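Local coordinates for aldose-aldose oxidoreductase (Caulobacter crescentus, PDB 5A04), which probably oxidises one aldose sugar while reducing another, using a bound nicotinamide cofactor (NADP) that stays with the enzyme as hydride carrier, at residues A207-S210 against T211-D215; A264-Y267 against Q268-M272. One frame throughout, in Å; residues are numbered along the deposited sequence.

Interaction 1: residues A207-S210 against T211-D215; sequences AVES and TDRSD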
# COMPACT_ATOMS: atom_id res chain seq x y z
N ALA A 207 3.20 -0.84 -13.22
CA ALA A 207 3.74 -1.95 -12.43
C ALA A 207 5.25 -1.92 -12.35
O ALA A 207 5.93 -1.43 -13.26
CB ALA A 207 3.27 -3.29 -13.02
N VAL A 208 5.77 -2.45 -11.25
CA VAL A 208 7.19 -2.67 -11.05
C VAL A 208 7.40 -4.12 -10.63
O VAL A 208 6.70 -4.62 -9.74
CB VAL A 208 7.78 -1.71 -9.98
CG1 VAL A 208 7.73 -0.27 -10.46
CG2 VAL A 208 7.03 -1.82 -8.69
N GLU A 209 8.34 -4.81 -11.27
CA GLU A 209 8.68 -6.18 -10.89
C GLU A 209 10.02 -6.22 -10.17
O GLU A 209 10.93 -5.47 -10.50
CB GLU A 209 8.71 -7.10 -12.12
CG GLU A 209 8.87 -8.57 -11.74
CD GLU A 209 9.63 -9.39 -12.76
OE1 GLU A 209 9.40 -9.20 -13.99
OE2 GLU A 209 10.45 -10.24 -12.32
N SER A 210 10.12 -7.09 -9.17
CA SER A 210 11.40 -7.30 -8.51
C SER A 210 11.57 -8.77 -8.18
O SER A 210 10.88 -9.31 -7.30
CB SER A 210 11.51 -6.45 -7.26
OG SER A 210 12.81 -6.56 -6.69
N THR A 211 12.49 -9.42 -8.88
CA THR A 211 12.72 -10.84 -8.69
C THR A 211 14.21 -11.12 -8.68
O THR A 211 14.93 -10.73 -9.61
CB THR A 211 12.04 -11.67 -9.81
OG1 THR A 211 10.63 -11.38 -9.84
CG2 THR A 211 12.23 -13.17 -9.56
N ASP A 212 14.67 -11.81 -7.64
CA ASP A 212 16.07 -12.23 -7.57
C ASP A 212 16.22 -13.57 -8.29
O ASP A 212 15.80 -14.62 -7.80
CB ASP A 212 16.52 -12.33 -6.11
CG ASP A 212 17.99 -12.69 -5.97
OD1 ASP A 212 18.65 -13.03 -6.99
OD2 ASP A 212 18.49 -12.65 -4.82
N ARG A 213 16.81 -13.53 -9.48
CA ARG A 213 16.89 -14.71 -10.33
C ARG A 213 17.96 -15.68 -9.85
O ARG A 213 18.09 -16.78 -10.40
CB ARG A 213 17.16 -14.29 -11.78
CG ARG A 213 16.09 -13.38 -12.35
CD ARG A 213 14.76 -14.10 -12.42
NE ARG A 213 13.68 -13.26 -12.94
CZ ARG A 213 12.42 -13.68 -13.10
NH1 ARG A 213 12.08 -14.92 -12.80
NH2 ARG A 213 11.49 -12.85 -13.56
N SER A 214 18.71 -15.31 -8.81
CA SER A 214 19.66 -16.23 -8.19
C SER A 214 18.97 -17.09 -7.14
O SER A 214 19.53 -18.07 -6.65
CB SER A 214 20.85 -15.48 -7.58
OG SER A 214 20.50 -14.88 -6.35
N ASP A 215 17.74 -16.72 -6.80
CA ASP A 215 16.93 -17.51 -5.88
C ASP A 215 16.45 -18.76 -6.62
O ASP A 215 15.90 -18.67 -7.72
CB ASP A 215 15.75 -16.68 -5.37
CG ASP A 215 15.04 -17.31 -4.18
OD1 ASP A 215 14.69 -18.51 -4.24
OD2 ASP A 215 14.79 -16.58 -3.20
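Glu209 reaches alongside Thr211 so that its OE2 meets OG1 of Thr211 and, beyond it, NH2 of Arg213, one oxygen serving both partners. The hydroxyl of Thr211 donates to it, OG1 to OE2 of Glu209 2.7 Å, arriving on the anti side of the carboxylate and close to its plane. NH2 of Arg213 forms a salt bridge to OE2 of Glu209 at 3.1 Å; with guanidinium and carboxylate planes nearly perpendicular (89°), only NH2 and OE2 come together rather than a side-by-side pair. Thr211 is well chosen between them: OG1 donates to the carboxylate and also bonds with the backbone N of Asp223, while the methyl CG2 sits 3.5 Å from the guanidinium plane of Arg213, over its centre. Arginine has the length to fold back, its chain bent at chi2 (-64°), and its NH1 is held by the carbonyl of Phe218. Ser210 turns elsewhere, giving its OG to the carbonyl of Gly234 in the second subunit. Further on, OD1 of Asp212 accepts both from Ser214 OG (2.7 Å) and from Ser214 N (2.9 Å), the two donors approaching from one face of the carboxylate. The backbone closes with Asp215 N to Asp212 O, 3.0 Å. An Asx turn laid on a type I beta turn thus follows the end of strand 204-210, where the chain leaves the large mixed sheet of the C-terminal domain.

Interaction 2: residues A264-Y267 against Q268-M272; sequences ATSY and QGQAM. With NDP (NADPH dihydro-nicotinamide-adenine-dinucleotide phosphate), chain G.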
# COMPACT_ATOMS: atom_id res chain seq x y z
N ALA A 264 -7.54 -10.35 5.08
CA ALA A 264 -8.73 -10.03 4.29
C ALA A 264 -9.33 -11.24 3.56
O ALA A 264 -10.55 -11.41 3.52
CB ALA A 264 -8.41 -8.92 3.27
N THR A 265 -8.48 -12.08 2.96
CA THR A 265 -8.99 -13.11 2.04
C THR A 265 -8.45 -14.49 2.42
O THR A 265 -8.32 -15.39 1.59
CB THR A 265 -8.61 -12.77 0.58
OG1 THR A 265 -7.20 -12.73 0.46
CG2 THR A 265 -9.20 -11.40 0.18
N SER A 266 -8.13 -14.63 3.69
CA SER A 266 -7.66 -15.89 4.24
C SER A 266 -8.81 -16.89 4.39
O SER A 266 -9.97 -16.52 4.22
CB SER A 266 -6.99 -15.65 5.58
OG SER A 266 -7.84 -14.87 6.40
N TYR A 267 -8.50 -18.14 4.70
CA TYR A 267 -9.54 -19.16 4.87
C TYR A 267 -10.42 -18.85 6.09
O TYR A 267 -11.62 -19.12 6.10
CB TYR A 267 -8.92 -20.56 5.00
CG TYR A 267 -8.07 -21.02 3.82
CD1 TYR A 267 -8.32 -20.56 2.53
CD2 TYR A 267 -7.03 -21.93 4.01
CE1 TYR A 267 -7.55 -21.00 1.46
CE2 TYR A 267 -6.25 -22.36 2.94
CZ TYR A 267 -6.52 -21.89 1.66
OH TYR A 267 -5.76 -22.31 0.60
N GLN A 268 -9.79 -18.30 7.13
CA GLN A 268 -10.49 -17.85 8.31
C GLN A 268 -9.69 -16.75 8.99
O GLN A 268 -8.57 -16.42 8.57
CB GLN A 268 -10.72 -19.01 9.28
CG GLN A 268 -9.45 -19.79 9.60
CD GLN A 268 -9.71 -21.03 10.46
OE1 GLN A 268 -10.84 -21.29 10.87
NE2 GLN A 268 -8.65 -21.79 10.72
N GLY A 269 -10.24 -16.18 10.05
CA GLY A 269 -9.48 -15.26 10.89
C GLY A 269 -9.58 -13.79 10.52
O GLY A 269 -8.91 -12.95 11.13
N GLN A 270 -10.43 -13.48 9.53
CA GLN A 270 -10.69 -12.08 9.14
C GLN A 270 -10.96 -11.16 10.33
O GLN A 270 -11.69 -11.52 11.26
CB GLN A 270 -11.89 -12.00 8.19
CG GLN A 270 -11.55 -12.21 6.71
CD GLN A 270 -11.38 -13.67 6.32
OE1 GLN A 270 -11.41 -14.57 7.17
NE2 GLN A 270 -11.22 -13.91 5.02
N ALA A 271 -10.35 -9.98 10.30
CA ALA A 271 -10.61 -8.94 11.30
C ALA A 271 -10.77 -7.61 10.59
O ALA A 271 -9.90 -7.23 9.81
CB ALA A 271 -9.48 -8.87 12.33
N MET A 272 -11.86 -6.91 10.86
CA MET A 272 -12.14 -5.63 10.20
C MET A 272 -12.06 -4.46 11.18
O MET A 272 -12.50 -4.56 12.32
CB MET A 272 -13.52 -5.67 9.53
CG MET A 272 -14.08 -4.30 9.13
SD MET A 272 -15.69 -4.43 8.29
CE MET A 272 -15.21 -5.10 6.73
PA NDP G . -1.95 -28.94 -5.45
O1A NDP G . -0.64 -29.08 -6.14
O2A NDP G . -2.01 -29.08 -3.96
O5B NDP G . -3.05 -29.98 -6.09
C5B NDP G . -3.01 -29.88 -7.49
C4B NDP G . -3.67 -31.17 -8.00
O4B NDP G . -3.98 -31.08 -9.39
C3B NDP G . -2.68 -32.36 -7.84
O3B NDP G . -2.77 -32.92 -6.57
C2B NDP G . -3.27 -33.35 -8.84
O2B NDP G . -4.32 -33.98 -8.37
C1B NDP G . -3.83 -32.37 -9.95
N9A NDP G . -2.97 -32.30 -11.13
C8A NDP G . -3.30 -32.64 -12.43
N7A NDP G . -2.28 -32.50 -13.30
C5A NDP G . -1.22 -32.05 -12.51
C6A NDP G . 0.11 -31.71 -12.82
N6A NDP G . 0.57 -31.81 -14.11
N1A NDP G . 0.98 -31.28 -11.85
C2A NDP G . 0.45 -31.20 -10.58
N3A NDP G . -0.78 -31.48 -10.14
C4A NDP G . -1.62 -31.92 -11.14
O3 NDP G . -2.38 -27.40 -5.91
PN NDP G . -3.51 -26.66 -5.00
O1N NDP G . -4.69 -27.49 -4.73
O2N NDP G . -2.91 -25.68 -4.02
O5D NDP G . -4.07 -25.50 -6.20
C5D NDP G . -4.77 -26.10 -7.26
C4D NDP G . -5.67 -25.00 -7.89
O4D NDP G . -6.49 -24.42 -6.83
C3D NDP G . -4.81 -23.81 -8.46
O3D NDP G . -5.46 -23.26 -9.62
C2D NDP G . -4.85 -22.78 -7.34
O2D NDP G . -4.78 -21.45 -7.83
C1D NDP G . -6.29 -23.02 -6.77
N1N NDP G . -6.34 -22.66 -5.35
C2N NDP G . -7.32 -21.80 -4.89
C3N NDP G . -7.37 -21.49 -3.56
C7N NDP G . -8.40 -20.58 -3.08
O7N NDP G . -8.40 -20.13 -1.91
N7N NDP G . -9.43 -20.19 -3.94
C4N NDP G . -6.41 -22.05 -2.58
C5N NDP G . -5.38 -22.93 -3.17
C6N NDP G . -5.38 -23.20 -4.47
P2B NDP G . -4.48 -35.66 -8.73
O1X NDP G . -4.36 -35.63 -10.24
O2X NDP G . -3.30 -36.19 -7.97
O3X NDP G . -5.87 -35.98 -8.17
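Gln268, Gln270 and Tyr267 lose the most surface where this loop doubles back, Gln268 mainly against its neighbour in the chain, and Gln270 does most of the bonding. The chain of Gln270, bent at chi2 (80°), brings its amide back to the preceding backbone, where NE2 donates to two carbonyls: to Ala264 O at 3.0 Å and to Ser266 O, also at 3.0 Å. Ala264 O lies near the amide plane, although the nitrogen stands well above the plane of that carbonyl; the bond to Ser266 O is only moderately tilted. An amide suits the place because its NH2 offers two hydrogens, one for each carbonyl. Both acceptors have further donors, Asn139 for Ala264 O and Gln292 for Ser266 O. Ser266 spans the bend, its OG reaching Gln268 O at 2.8 Å with chi1 at 50°. Gly269 turns the chain with a positive phi of 92°, where a side chain would jam its CB against the carbonyl O of Gln268, so glycine suits the place. Tyr267 points the other way, into the cofactor pocket: its OH is 3.3 Å from C4N of NADPH, and the nicotinamide O7N lies in the ring plane at its edge, 3.6 Å from CE1 of Tyr267. C4N is the hydride-carrying carbon, and Tyr267 lines both the glucose and the cofactor pockets; its closeness to C4N is consistent with a role in positioning the sugar for hydride transfer.

Overall arrangement
Interactions 1 and 2 both belong to the C-terminal alpha/beta domain and follow each other along the chain, but they lie far apart, with centres 28 Å and nearest atoms about 19 Å from one another. Residues 207-215 leave strand 204-210 at the surface, where that strand also meets the second subunit. Residues 264-272 instead join strands 257-261 and 272-275, toward the opposite end of the same mixed sheet, and place Thr265 and Tyr267 in the pocket where NADPH and glucose meet; both touch the sugar. One sheet therefore carries a strand end that touches the second subunit and runs into a polar turn, and an active-site loop, with no direct contact between them.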